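Local coordinates for protein multi-copper Oxidase CueO (PDB 6EVG) that oxidises lignin model compounds and lignosulfonate as a laccase-like multicopper oxidase, probably passing the electrons on to dioxygen, at residues P27-E30 / V36-L39; G65-L70 / A125-F130; H93-P98 / G148-T153; R160-D165 / G250-N255. All blocks are in the same frame, centred on the assembly; numbering follows the deposited sequence.

Contact 1 of 4, residues P27-E30 / V36-L39; sequences PLVE and VVKL
Val29 and Val37 make the apolar part of this contact, one methyl against one methyl: CG1 of Val29 lies 3.9 Å from CG1 of Val37. In Val29 the touching methyl is anti to the backbone N (chi1 173°), and Val37 takes nearly the same torsion, so that equivalent branches meet while the two side chains run at a slant to each other. The second branch of Val37 is also used, Val37 CG2 coming within 4.1 Å of Glu30 C, the carbonyl carbon. Valines suit such a place, because beta-branched residues favour the extended backbone of a strand and their short methyls pack closely where two strands approach.

The polar part is carried by water. No direct hydrogen bond joins the two segments; instead one water donates to both Glu30 O, at 2.7 Å, and Val36 O, at 2.9 Å. Two carbonyl oxygens cannot bond to each other, and the water, spending one hydrogen on each, satisfies both and ties them together. The carboxylate of Glu30 turns elsewhere: its OE2 forms a salt bridge with Arg69.

The contact joins the two sheets of a cupredoxin-like sandwich near the start of the chain. Strand 28-29 is an outermost strand of the five-stranded sheet, with Val29 backbone-bonded to Leu67 and Arg69 of strand 67-71. Strand 36-46 belongs to the four-stranded sheet, where Val37 bonds through its backbone to Thr77 and Ser79 of strand 75-82, while its side chain also rests on Val68.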
loop_
_atom_site.group_PDB
_atom_site.type_symbol
_atom_site.label_atom_id
_atom_site.label_comp_id
_atom_site.label_asym_id
_atom_site.label_seq_id
_atom_site.Cartn_x
_atom_site.Cartn_y
_atom_site.Cartn_z
ATOM N N PRO A 27 5.861 -16.249 -1.759
ATOM C CA PRO A 27 5.938 -17.175 -2.864
ATOM C C PRO A 27 5.363 -16.555 -4.145
ATOM O O PRO A 27 4.359 -15.855 -4.105
ATOM C CB PRO A 27 5.070 -18.336 -2.372
ATOM C CG PRO A 27 4.561 -18.026 -1.127
ATOM C CD PRO A 27 5.048 -16.729 -0.634
ATOM N N LEU A 28 5.976 -16.887 -5.267
ATOM C CA LEU A 28 5.508 -16.388 -6.565
ATOM C C LEU A 28 4.354 -17.251 -7.038
ATOM O O LEU A 28 4.503 -18.496 -7.125
ATOM C CB LEU A 28 6.658 -16.464 -7.555
ATOM C CG LEU A 28 6.371 -16.112 -8.981
ATOM C CD1 LEU A 28 5.939 -14.660 -9.155
ATOM C CD2 LEU A 28 7.574 -16.396 -9.894
ATOM N N VAL A 29 3.243 -16.611 -7.391
ATOM C CA VAL A 29 2.076 -17.329 -7.914
ATOM C C VAL A 29 1.689 -16.700 -9.235
ATOM O O VAL A 29 1.514 -15.470 -9.327
ATOM C CB VAL A 29 0.915 -17.311 -6.911
ATOM C CG1 VAL A 29 -0.341 -17.916 -7.533
ATOM C CG2 VAL A 29 1.296 -18.040 -5.640
ATOM N N GLU A 30 1.530 -17.535 -10.254
ATOM C CA GLU A 30 1.050 -17.121 -11.571
ATOM C C GLU A 30 -0.204 -17.917 -11.915
ATOM O O GLU A 30 -0.436 -18.986 -11.341
ATOM C CB GLU A 30 2.145 -17.338 -12.633
ATOM C CG GLU A 30 3.352 -16.459 -12.350
ATOM C CD GLU A 30 4.548 -16.783 -13.208
ATOM O OE1 GLU A 30 5.091 -17.919 -13.121
ATOM O OE2 GLU A 30 4.985 -15.936 -14.028
ATOM N N VAL A 36 -6.463 -19.629 -13.337
ATOM C CA VAL A 36 -6.913 -19.346 -11.953
ATOM C C VAL A 36 -5.694 -19.060 -11.052
ATOM O O VAL A 36 -4.669 -19.731 -11.166
ATOM C CB VAL A 36 -7.698 -20.554 -11.416
ATOM C CG1 VAL A 36 -8.173 -20.290 -10.019
ATOM C CG2 VAL A 36 -8.903 -20.815 -12.324
ATOM N N VAL A 37 -5.901 -18.114 -10.144
ATOM C CA VAL A 37 -5.040 -17.856 -8.990
ATOM C C VAL A 37 -5.873 -18.098 -7.742
ATOM O O VAL A 37 -6.854 -17.385 -7.524
ATOM C CB VAL A 37 -4.498 -16.425 -9.038
ATOM C CG1 VAL A 37 -3.754 -16.078 -7.731
ATOM C CG2 VAL A 37 -3.566 -16.222 -10.218
ATOM N N LYS A 38 -5.458 -19.046 -6.909
ATOM C CA LYS A 38 -6.205 -19.392 -5.708
ATOM C C LYS A 38 -5.633 -18.707 -4.466
ATOM O O LYS A 38 -4.421 -18.791 -4.195
ATOM C CB LYS A 38 -6.183 -20.910 -5.535
ATOM C CG LYS A 38 -6.905 -21.689 -6.607
ATOM C CD LYS A 38 -6.867 -23.219 -6.461
ATOM C CE LYS A 38 -7.467 -23.865 -7.684
ATOM N NZ LYS A 38 -7.472 -25.327 -7.495
ATOM N N LEU A 39 -6.512 -17.994 -3.737
ATOM C CA LEU A 39 -6.120 -17.202 -2.556
ATOM C C LEU A 39 -7.047 -17.544 -1.414
ATOM O O LEU A 39 -8.219 -17.227 -1.440
ATOM C CB LEU A 39 -6.252 -15.712 -2.869
ATOM C CG LEU A 39 -5.429 -15.218 -4.067
ATOM C CD1 LEU A 39 -5.862 -13.779 -4.433
ATOM C CD2 LEU A 39 -3.929 -15.249 -3.751
HETATM O O HOH W 1 -2.199 -20.393 -9.874
#

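Contact 2 of 4, residues G65-L70 / A125-F130; sequences GPLVRL and ASFNWF
Within the five-stranded sheet of the first cupredoxin-like domain, Val68 of strand 67-71 and Phe130 of strand 126-131 meet across the strand that separates theirs, 148-153. CG2 of Val68 touches the ring at the edge, near its plane, 4.0 Å from both CZ and CE2 of Phe130, and the two side chains stand at about a right angle. The ring gets this far because CG of Phe130 sits between the backbone N and the carbonyl carbon (chi1 50°). A phenylalanine suits the place, being long enough to reach past the intervening strand, and the short valine meets it there.

On the other face of the sheet Leu67 meets Phe127 more loosely, CD1 of Leu67 lying 4.5 Å from CE1 of Phe127 at an oblique approach to the ring. Between the two residues that flank Phe127 in sequence, Asn128 ND2 donates to Ser126 OG at 2.9 Å with an N-H...O angle of 158°, the hydroxyl lying close to the amide plane. This bond helps to fix the rotation of the amide, whose OD1 takes a hydrogen bond from Arg269.

Phe130 also packs on Leu39 and Val68 on Val37, both residues of strand 36-46 in the facing sheet. Apolar side chains turned inward between two sheets in this way are typical of the Greek-key beta-sandwich of cupredoxin domains, the building block of multicopper oxidases.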
loop_
_atom_site.group_PDB
_atom_site.type_symbol
_atom_site.label_atom_id
_atom_site.label_comp_id
_atom_site.label_asym_id
_atom_site.label_seq_id
_atom_site.Cartn_x
_atom_site.Cartn_y
_atom_site.Cartn_z
ATOM N N GLY A 65 1.199 -13.073 2.405
ATOM C CA GLY A 65 0.575 -13.717 1.273
ATOM C C GLY A 65 1.541 -13.818 0.127
ATOM O O GLY A 65 2.691 -13.385 0.199
ATOM N N PRO A 66 1.098 -14.427 -0.976
ATOM C CA PRO A 66 1.942 -14.564 -2.164
ATOM C C PRO A 66 2.156 -13.232 -2.882
ATOM O O PRO A 66 1.412 -12.272 -2.681
ATOM C CB PRO A 66 1.148 -15.506 -3.049
ATOM C CG PRO A 66 -0.286 -15.209 -2.686
ATOM C CD PRO A 66 -0.234 -14.958 -1.202
ATOM N N LEU A 67 3.144 -13.257 -3.784
ATOM C CA LEU A 67 3.258 -12.247 -4.857
ATOM C C LEU A 67 2.667 -12.873 -6.105
ATOM O O LEU A 67 3.192 -13.859 -6.627
ATOM C CB LEU A 67 4.697 -11.786 -5.036
ATOM C CG LEU A 67 4.854 -10.637 -6.065
ATOM C CD1 LEU A 67 5.931 -9.683 -5.667
ATOM C CD2 LEU A 67 5.012 -11.128 -7.472
ATOM N N VAL A 68 1.520 -12.340 -6.509
ATOM C CA VAL A 68 0.808 -12.766 -7.713
ATOM C C VAL A 68 1.342 -11.952 -8.883
ATOM O O VAL A 68 1.328 -10.731 -8.857
ATOM C CB VAL A 68 -0.707 -12.559 -7.557
ATOM C CG1 VAL A 68 -1.437 -12.981 -8.828
ATOM C CG2 VAL A 68 -1.225 -13.286 -6.347
ATOM N N ARG A 69 1.881 -12.632 -9.918
ATOM C CA ARG A 69 2.403 -11.940 -11.096
ATOM C C ARG A 69 1.471 -12.159 -12.281
ATOM O O ARG A 69 1.188 -13.327 -12.631
ATOM C CB ARG A 69 3.798 -12.421 -11.402
ATOM C CG ARG A 69 4.438 -11.622 -12.526
ATOM C CD ARG A 69 5.963 -11.699 -12.477
ATOM N NE ARG A 69 6.313 -12.996 -12.858
ATOM C CZ ARG A 69 7.548 -13.570 -12.725
ATOM N NH1 ARG A 69 8.589 -12.945 -12.168
ATOM N NH2 ARG A 69 7.740 -14.779 -13.212
ATOM N N LEU A 70 0.935 -11.079 -12.807
ATOM C CA LEU A 70 -0.011 -11.057 -13.891
ATOM C C LEU A 70 0.549 -10.327 -15.080
ATOM O O LEU A 70 1.211 -9.302 -14.951
ATOM C CB LEU A 70 -1.264 -10.339 -13.434
ATOM C CG LEU A 70 -1.967 -10.942 -12.204
ATOM C CD1 LEU A 70 -3.159 -10.093 -11.832
ATOM C CD2 LEU A 70 -2.334 -12.377 -12.375
ATOM N N ALA A 125 2.381 -1.324 -16.300
ATOM C CA ALA A 125 3.179 -2.190 -15.444
ATOM C C ALA A 125 3.413 -1.514 -14.092
ATOM O O ALA A 125 3.764 -0.336 -14.034
ATOM C CB ALA A 125 4.504 -2.484 -16.137
ATOM N N SER A 126 3.223 -2.267 -13.018
ATOM C CA SER A 126 3.159 -1.670 -11.676
ATOM C C SER A 126 3.213 -2.713 -10.610
ATOM O O SER A 126 2.937 -3.912 -10.822
ATOM C CB SER A 126 1.879 -0.831 -11.560
ATOM O OG SER A 126 0.727 -1.566 -11.987
ATOM N N PHE A 127 3.568 -2.255 -9.417
ATOM C CA PHE A 127 3.649 -3.036 -8.172
ATOM C C PHE A 127 2.475 -2.648 -7.286
ATOM O O PHE A 127 2.452 -1.556 -6.736
ATOM C CB PHE A 127 5.003 -2.772 -7.497
ATOM C CG PHE A 127 5.188 -3.420 -6.163
ATOM C CD1 PHE A 127 5.013 -4.781 -5.957
ATOM C CD2 PHE A 127 5.609 -2.712 -5.058
ATOM C CE1 PHE A 127 5.237 -5.365 -4.730
ATOM C CE2 PHE A 127 5.805 -3.286 -3.824
ATOM C CZ PHE A 127 5.653 -4.618 -3.669
ATOM N N ASN A 128 1.527 -3.568 -7.208
ATOM C CA ASN A 128 0.238 -3.394 -6.518
ATOM C C ASN A 128 0.134 -4.356 -5.366
ATOM O O ASN A 128 1.063 -5.158 -5.108
ATOM C CB ASN A 128 -0.900 -3.509 -7.533
ATOM C CG ASN A 128 -0.619 -2.621 -8.736
ATOM O OD1 ASN A 128 -0.545 -1.399 -8.575
ATOM N ND2 ASN A 128 -0.473 -3.228 -9.888
ATOM N N TRP A 129 -0.994 -4.359 -4.663
ATOM C CA TRP A 129 -1.157 -5.250 -3.517
ATOM C C TRP A 129 -2.632 -5.469 -3.244
ATOM O O TRP A 129 -3.487 -4.934 -3.937
ATOM C CB TRP A 129 -0.370 -4.779 -2.291
ATOM C CG TRP A 129 -0.877 -3.532 -1.638
ATOM C CD1 TRP A 129 -1.020 -2.282 -2.155
ATOM C CD2 TRP A 129 -1.179 -3.416 -0.243
ATOM N NE1 TRP A 129 -1.413 -1.406 -1.163
ATOM C CE2 TRP A 129 -1.536 -2.096 0.018
ATOM C CE3 TRP A 129 -1.196 -4.333 0.821
ATOM C CZ2 TRP A 129 -1.869 -1.653 1.312
ATOM C CZ3 TRP A 129 -1.521 -3.923 2.081
ATOM C CH2 TRP A 129 -1.850 -2.561 2.331
ATOM N N PHE A 130 -2.929 -6.262 -2.210
ATOM C CA PHE A 130 -4.323 -6.519 -1.867
ATOM C C PHE A 130 -4.442 -6.848 -0.417
ATOM O O PHE A 130 -3.503 -7.388 0.205
ATOM C CB PHE A 130 -4.952 -7.614 -2.783
ATOM C CG PHE A 130 -4.181 -8.865 -2.923
ATOM C CD1 PHE A 130 -4.394 -9.959 -2.102
ATOM C CD2 PHE A 130 -3.259 -9.039 -3.956
ATOM C CE1 PHE A 130 -3.710 -11.157 -2.294
ATOM C CE2 PHE A 130 -2.540 -10.234 -4.130
ATOM C CZ PHE A 130 -2.786 -11.268 -3.304
#

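Contact 3 of 4, residues H93-P98 / G148-T153; sequences HGLFVP and GLMVVT
Met150 is the first residue of strand 148-153 to meet the loop 93-98. Its side chain runs out extended, CG anti to the backbone N (chi1 -176°), and bends only at its last torsion, so that the sulfur settles against both methyls of Leu95: SD of Met150 is 3.7 Å from CD1 and 3.9 Å from CD2 of Leu95. A soft, polarisable thioether suits this place, since it can follow the shape of a branched leucine that crosses it at about a right angle.

The loop so met opens with the end of a His-Trp-His-Gly motif, which in multicopper oxidases generally supplies ligands to a trinuclear copper cluster; in this structure His93 makes hydrogen bonds instead, ND1 with His131 and NE2 with Thr463. At the backbone angles of Gly94 a side chain would run into the carbonyl O of His93, and Gln123 grips the turn by bonding to Gly94 O and Phe96 N.

Val151 points away from the loop, as alternation along a strand requires. Val152 faces it again and sends the branch beside its own backbone N to the same leucine methyl, CG2 of Val152 lying 4.0 Å from CD1 of Leu95. Ile121 packs against both Val152 and Leu95, adding another apolar neighbour to this buried patch.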
loop_
_atom_site.group_PDB
_atom_site.type_symbol
_atom_site.label_atom_id
_atom_site.label_comp_id
_atom_site.label_asym_id
_atom_site.label_seq_id
_atom_site.Cartn_x
_atom_site.Cartn_y
_atom_site.Cartn_z
ATOM N N HIS A 93 -5.730 -3.307 -4.642
ATOM C CA HIS A 93 -5.151 -1.958 -4.417
ATOM C C HIS A 93 -4.079 -1.683 -5.471
ATOM O O HIS A 93 -2.943 -2.119 -5.343
ATOM C CB HIS A 93 -4.636 -1.927 -2.993
ATOM C CG HIS A 93 -4.256 -0.575 -2.474
ATOM N ND1 HIS A 93 -4.471 -0.258 -1.137
ATOM C CD2 HIS A 93 -3.609 0.448 -3.077
ATOM C CE1 HIS A 93 -3.952 0.949 -0.942
ATOM N NE2 HIS A 93 -3.421 1.402 -2.082
ATOM N N GLY A 94 -4.491 -0.954 -6.512
ATOM C CA GLY A 94 -3.674 -0.671 -7.662
ATOM C C GLY A 94 -4.051 -1.354 -8.939
ATOM O O GLY A 94 -3.611 -0.987 -10.020
ATOM N N LEU A 95 -4.921 -2.370 -8.843
ATOM C CA LEU A 95 -5.401 -3.043 -10.044
ATOM C C LEU A 95 -6.491 -2.228 -10.693
ATOM O O LEU A 95 -7.273 -1.553 -10.001
ATOM C CB LEU A 95 -5.931 -4.457 -9.674
ATOM C CG LEU A 95 -5.963 -5.479 -10.777
ATOM C CD1 LEU A 95 -4.508 -5.826 -11.209
ATOM C CD2 LEU A 95 -6.696 -6.722 -10.345
ATOM N N PHE A 96 -6.528 -2.226 -12.034
ATOM C CA PHE A 96 -7.581 -1.460 -12.744
ATOM C C PHE A 96 -8.730 -2.414 -13.075
ATOM O O PHE A 96 -8.627 -3.252 -13.982
ATOM C CB PHE A 96 -7.080 -0.842 -14.022
ATOM C CG PHE A 96 -6.158 0.356 -13.899
ATOM C CD1 PHE A 96 -5.417 0.651 -12.767
ATOM C CD2 PHE A 96 -5.982 1.164 -15.007
ATOM C CE1 PHE A 96 -4.551 1.758 -12.745
ATOM C CE2 PHE A 96 -5.117 2.254 -14.970
ATOM C CZ PHE A 96 -4.423 2.539 -13.839
ATOM N N VAL A 97 -9.829 -2.245 -12.332
ATOM C CA VAL A 97 -11.059 -3.032 -12.540
ATOM C C VAL A 97 -12.265 -2.136 -12.328
ATOM O O VAL A 97 -12.226 -1.213 -11.513
ATOM C CB VAL A 97 -11.148 -4.263 -11.601
ATOM C CG1 VAL A 97 -10.119 -5.312 -11.952
ATOM C CG2 VAL A 97 -11.105 -3.885 -10.122
ATOM N N PRO A 98 -13.380 -2.490 -12.959
ATOM C CA PRO A 98 -14.648 -1.883 -12.544
ATOM C C PRO A 98 -14.996 -2.324 -11.132
ATOM O O PRO A 98 -14.545 -3.369 -10.672
ATOM C CB PRO A 98 -15.678 -2.406 -13.551
ATOM C CG PRO A 98 -15.077 -3.627 -14.081
ATOM C CD PRO A 98 -13.569 -3.512 -13.982
ATOM N N GLY A 148 -1.481 -9.504 0.378
ATOM C CA GLY A 148 -0.576 -10.105 -0.613
ATOM C C GLY A 148 -0.150 -9.025 -1.607
ATOM O O GLY A 148 -0.594 -7.902 -1.523
ATOM N N LEU A 149 0.728 -9.430 -2.514
ATOM C CA LEU A 149 1.331 -8.522 -3.485
ATOM C C LEU A 149 0.881 -8.899 -4.882
ATOM O O LEU A 149 0.580 -10.058 -5.147
ATOM C CB LEU A 149 2.863 -8.550 -3.370
ATOM C CG LEU A 149 3.404 -8.257 -1.998
ATOM C CD1 LEU A 149 4.926 -8.373 -1.985
ATOM C CD2 LEU A 149 2.970 -6.884 -1.485
ATOM N N MET A 150 0.846 -7.921 -5.794
ATOM C CA MET A 150 0.342 -8.160 -7.148
ATOM C C MET A 150 1.073 -7.337 -8.163
ATOM O O MET A 150 0.844 -6.117 -8.208
ATOM C CB MET A 150 -1.182 -7.893 -7.176
ATOM C CG MET A 150 -1.817 -8.211 -8.509
ATOM S SD MET A 150 -3.642 -8.198 -8.451
ATOM C CE MET A 150 -4.002 -9.746 -7.674
ATOM N N VAL A 151 1.964 -7.946 -8.922
ATOM C CA VAL A 151 2.698 -7.278 -9.973
ATOM C C VAL A 151 1.991 -7.449 -11.303
ATOM O O VAL A 151 1.631 -8.577 -11.670
ATOM C CB VAL A 151 4.151 -7.824 -10.046
ATOM C CG1 VAL A 151 4.842 -7.343 -11.315
ATOM C CG2 VAL A 151 4.925 -7.434 -8.809
ATOM N N VAL A 152 1.786 -6.339 -12.019
ATOM C CA VAL A 152 1.395 -6.375 -13.421
ATOM C C VAL A 152 2.659 -6.112 -14.231
ATOM O O VAL A 152 3.308 -5.086 -14.028
ATOM C CB VAL A 152 0.308 -5.334 -13.766
ATOM C CG1 VAL A 152 0.066 -5.307 -15.266
ATOM C CG2 VAL A 152 -0.979 -5.683 -13.018
ATOM N N THR A 153 2.998 -7.005 -15.127
ATOM C CA THR A 153 4.157 -6.892 -16.013
ATOM C C THR A 153 3.718 -6.853 -17.453
ATOM O O THR A 153 2.778 -7.535 -17.832
ATOM C CB THR A 153 5.168 -7.984 -15.767
ATOM O OG1 THR A 153 6.318 -7.695 -16.578
ATOM C CG2 THR A 153 4.635 -9.354 -16.012
#

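Contact 4 of 4, residues R160-D165 / G250-N255; sequences RGLPED and GGFIGN
One face of the Arg160 guanidinium takes the CE2 corner of Phe252, the two planes 29° apart; relative to the ring the approach is oblique. CE2 of Phe252 sits 3.2 Å above the guanidinium plane, offset toward the rim, and NE of Arg160 is the nearest atom, 3.3 Å from that carbon. The chain is extended from CG to NE (chi2 178°), long enough to carry the guanidinium to this corner. Around the group, NE, NH1 and NH2 form salt bridges with Asp319, Asp157 and Asp154 respectively, which fix its position. A leucine in place of Arg160 would probably leave these three carboxylates without their common positive partner, and the Phe252 ring without its flat neighbour.

Gly161 follows with positive phi and psi, where any CB would press on the O of Arg160. Leu162 and Phe252 then come from opposite directions, CD1 of Leu162 lying 3.5 Å from CE1 and 3.6 Å from CZ of Phe252. A leucine suits this buried place because its methyl packs closely on the apolar ring without needing a polar partner.

The loop 160-165 leads from strand 148-153 to strand 170-178, while Phe252 belongs to strand 251-259, outermost in the seven-stranded sheet. Leu162 and Phe252 both rest on Arg221 of strand 219-226, and Leu162 also on Leu273 of strand 269-275.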
loop_
_atom_site.group_PDB
_atom_site.type_symbol
_atom_site.label_atom_id
_atom_site.label_comp_id
_atom_site.label_asym_id
_atom_site.label_seq_id
_atom_site.Cartn_x
_atom_site.Cartn_y
_atom_site.Cartn_z
ATOM N N ARG A 160 13.989 -2.124 -20.462
ATOM C CA ARG A 160 14.122 -0.944 -19.615
ATOM C C ARG A 160 15.465 -0.895 -18.865
ATOM O O ARG A 160 15.776 0.105 -18.240
ATOM C CB ARG A 160 12.975 -0.885 -18.583
ATOM C CG ARG A 160 11.582 -0.669 -19.201
ATOM C CD ARG A 160 10.511 -0.664 -18.128
ATOM N NE ARG A 160 9.216 -0.377 -18.742
ATOM C CZ ARG A 160 8.296 -1.269 -19.039
ATOM N NH1 ARG A 160 8.376 -2.517 -18.646
ATOM N NH2 ARG A 160 7.244 -0.868 -19.745
ATOM N N GLY A 161 16.175 -2.008 -18.823
ATOM C CA GLY A 161 17.367 -2.068 -18.026
ATOM C C GLY A 161 17.155 -2.329 -16.560
ATOM O O GLY A 161 17.964 -1.915 -15.710
ATOM N N LEU A 162 16.063 -2.990 -16.206
ATOM C CA LEU A 162 15.712 -3.183 -14.812
ATOM C C LEU A 162 16.040 -4.605 -14.385
ATOM O O LEU A 162 15.771 -5.577 -15.130
ATOM C CB LEU A 162 14.251 -2.949 -14.578
ATOM C CG LEU A 162 13.752 -1.520 -14.835
ATOM C CD1 LEU A 162 12.242 -1.416 -14.785
ATOM C CD2 LEU A 162 14.377 -0.540 -13.892
ATOM N N PRO A 163 16.522 -4.798 -13.154
ATOM C CA PRO A 163 16.652 -6.148 -12.573
ATOM C C PRO A 163 15.261 -6.795 -12.515
ATOM O O PRO A 163 14.312 -6.105 -12.178
ATOM C CB PRO A 163 17.223 -5.870 -11.180
ATOM C CG PRO A 163 17.843 -4.500 -11.245
ATOM C CD PRO A 163 16.964 -3.763 -12.186
ATOM N N GLU A 164 15.195 -8.090 -12.778
ATOM C CA GLU A 164 13.924 -8.787 -12.835
ATOM C C GLU A 164 13.996 -10.252 -12.427
ATOM O O GLU A 164 13.007 -10.979 -12.674
ATOM C CB GLU A 164 13.286 -8.604 -14.229
ATOM C CG GLU A 164 14.048 -9.262 -15.343
ATOM C CD GLU A 164 13.338 -9.376 -16.667
ATOM O OE1 GLU A 164 12.160 -9.102 -16.684
ATOM O OE2 GLU A 164 13.960 -9.741 -17.656
ATOM N N ASP A 165 15.068 -10.664 -11.748
ATOM C CA ASP A 165 15.167 -12.080 -11.316
ATOM C C ASP A 165 14.585 -12.179 -9.895
ATOM O O ASP A 165 15.244 -11.787 -8.925
ATOM C CB ASP A 165 16.660 -12.505 -11.348
ATOM C CG ASP A 165 16.920 -13.960 -11.220
ATOM O OD1 ASP A 165 15.948 -14.714 -11.039
ATOM O OD2 ASP A 165 18.127 -14.383 -11.277
ATOM N N GLY A 250 1.420 3.637 -9.441
ATOM C CA GLY A 250 0.881 3.503 -10.754
ATOM C C GLY A 250 1.881 3.258 -11.847
ATOM O O GLY A 250 1.503 3.323 -13.037
ATOM N N GLY A 251 3.132 3.002 -11.483
ATOM C CA GLY A 251 4.133 2.598 -12.448
ATOM C C GLY A 251 5.304 3.554 -12.599
ATOM O O GLY A 251 5.627 4.343 -11.686
ATOM N N PHE A 252 5.986 3.393 -13.706
ATOM C CA PHE A 252 7.307 4.016 -13.896
ATOM C C PHE A 252 7.196 5.504 -14.028
ATOM O O PHE A 252 6.224 6.077 -14.548
ATOM C CB PHE A 252 8.007 3.392 -15.095
ATOM C CG PHE A 252 8.279 1.943 -14.964
ATOM C CD1 PHE A 252 9.064 1.448 -13.917
ATOM C CD2 PHE A 252 7.685 0.990 -15.839
ATOM C CE1 PHE A 252 9.299 0.115 -13.770
ATOM C CE2 PHE A 252 7.936 -0.367 -15.655
ATOM C CZ PHE A 252 8.732 -0.808 -14.628
ATOM N N ILE A 253 8.303 6.149 -13.625
ATOM C CA ILE A 253 8.516 7.586 -13.912
ATOM C C ILE A 253 9.526 7.720 -15.020
ATOM O O ILE A 253 10.470 6.943 -15.122
ATOM C CB ILE A 253 8.867 8.410 -12.732
ATOM C CG1 ILE A 253 10.055 7.860 -12.010
ATOM C CG2 ILE A 253 7.657 8.621 -11.845
ATOM C CD1 ILE A 253 10.706 8.861 -11.027
ATOM N N GLY A 254 9.281 8.725 -15.853
ATOM C CA GLY A 254 10.132 8.914 -17.014
ATOM C C GLY A 254 11.587 9.209 -16.711
ATOM O O GLY A 254 12.461 8.713 -17.401
ATOM N N ASN A 255 11.805 9.979 -15.637
ATOM C CA ASN A 255 13.159 10.395 -15.217
ATOM C C ASN A 255 13.424 9.939 -13.791
ATOM O O ASN A 255 13.243 10.697 -12.864
ATOM C CB ASN A 255 13.274 11.913 -15.384
ATOM C CG ASN A 255 12.835 12.370 -16.793
ATOM O OD1 ASN A 255 13.262 11.823 -17.797
ATOM N ND2 ASN A 255 11.992 13.352 -16.856
#

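Overall arrangement
Contacts 2 and 3 are buried and closely interlocked, their centres about 6 Å apart: strand 148-153 of contact 3 lies between the two strands of contact 2 and bonds to both through its backbone. Contact 1, partly exposed, extends the same sheet at its outermost strand 28-29, and it needs a water to join its backbones where contacts 2 and 3 meet through side chains without polar bonds across them. Contact 4 sets a loop against the edge strand of another sheet; it too is buried, though its centre is farther from that of the chain, about 18 Å against 11 Å. Ala125 packs on Phe252, linking contacts 2 and 4. Contact 4 alone brings a charged group, held by carboxylates, against a ring.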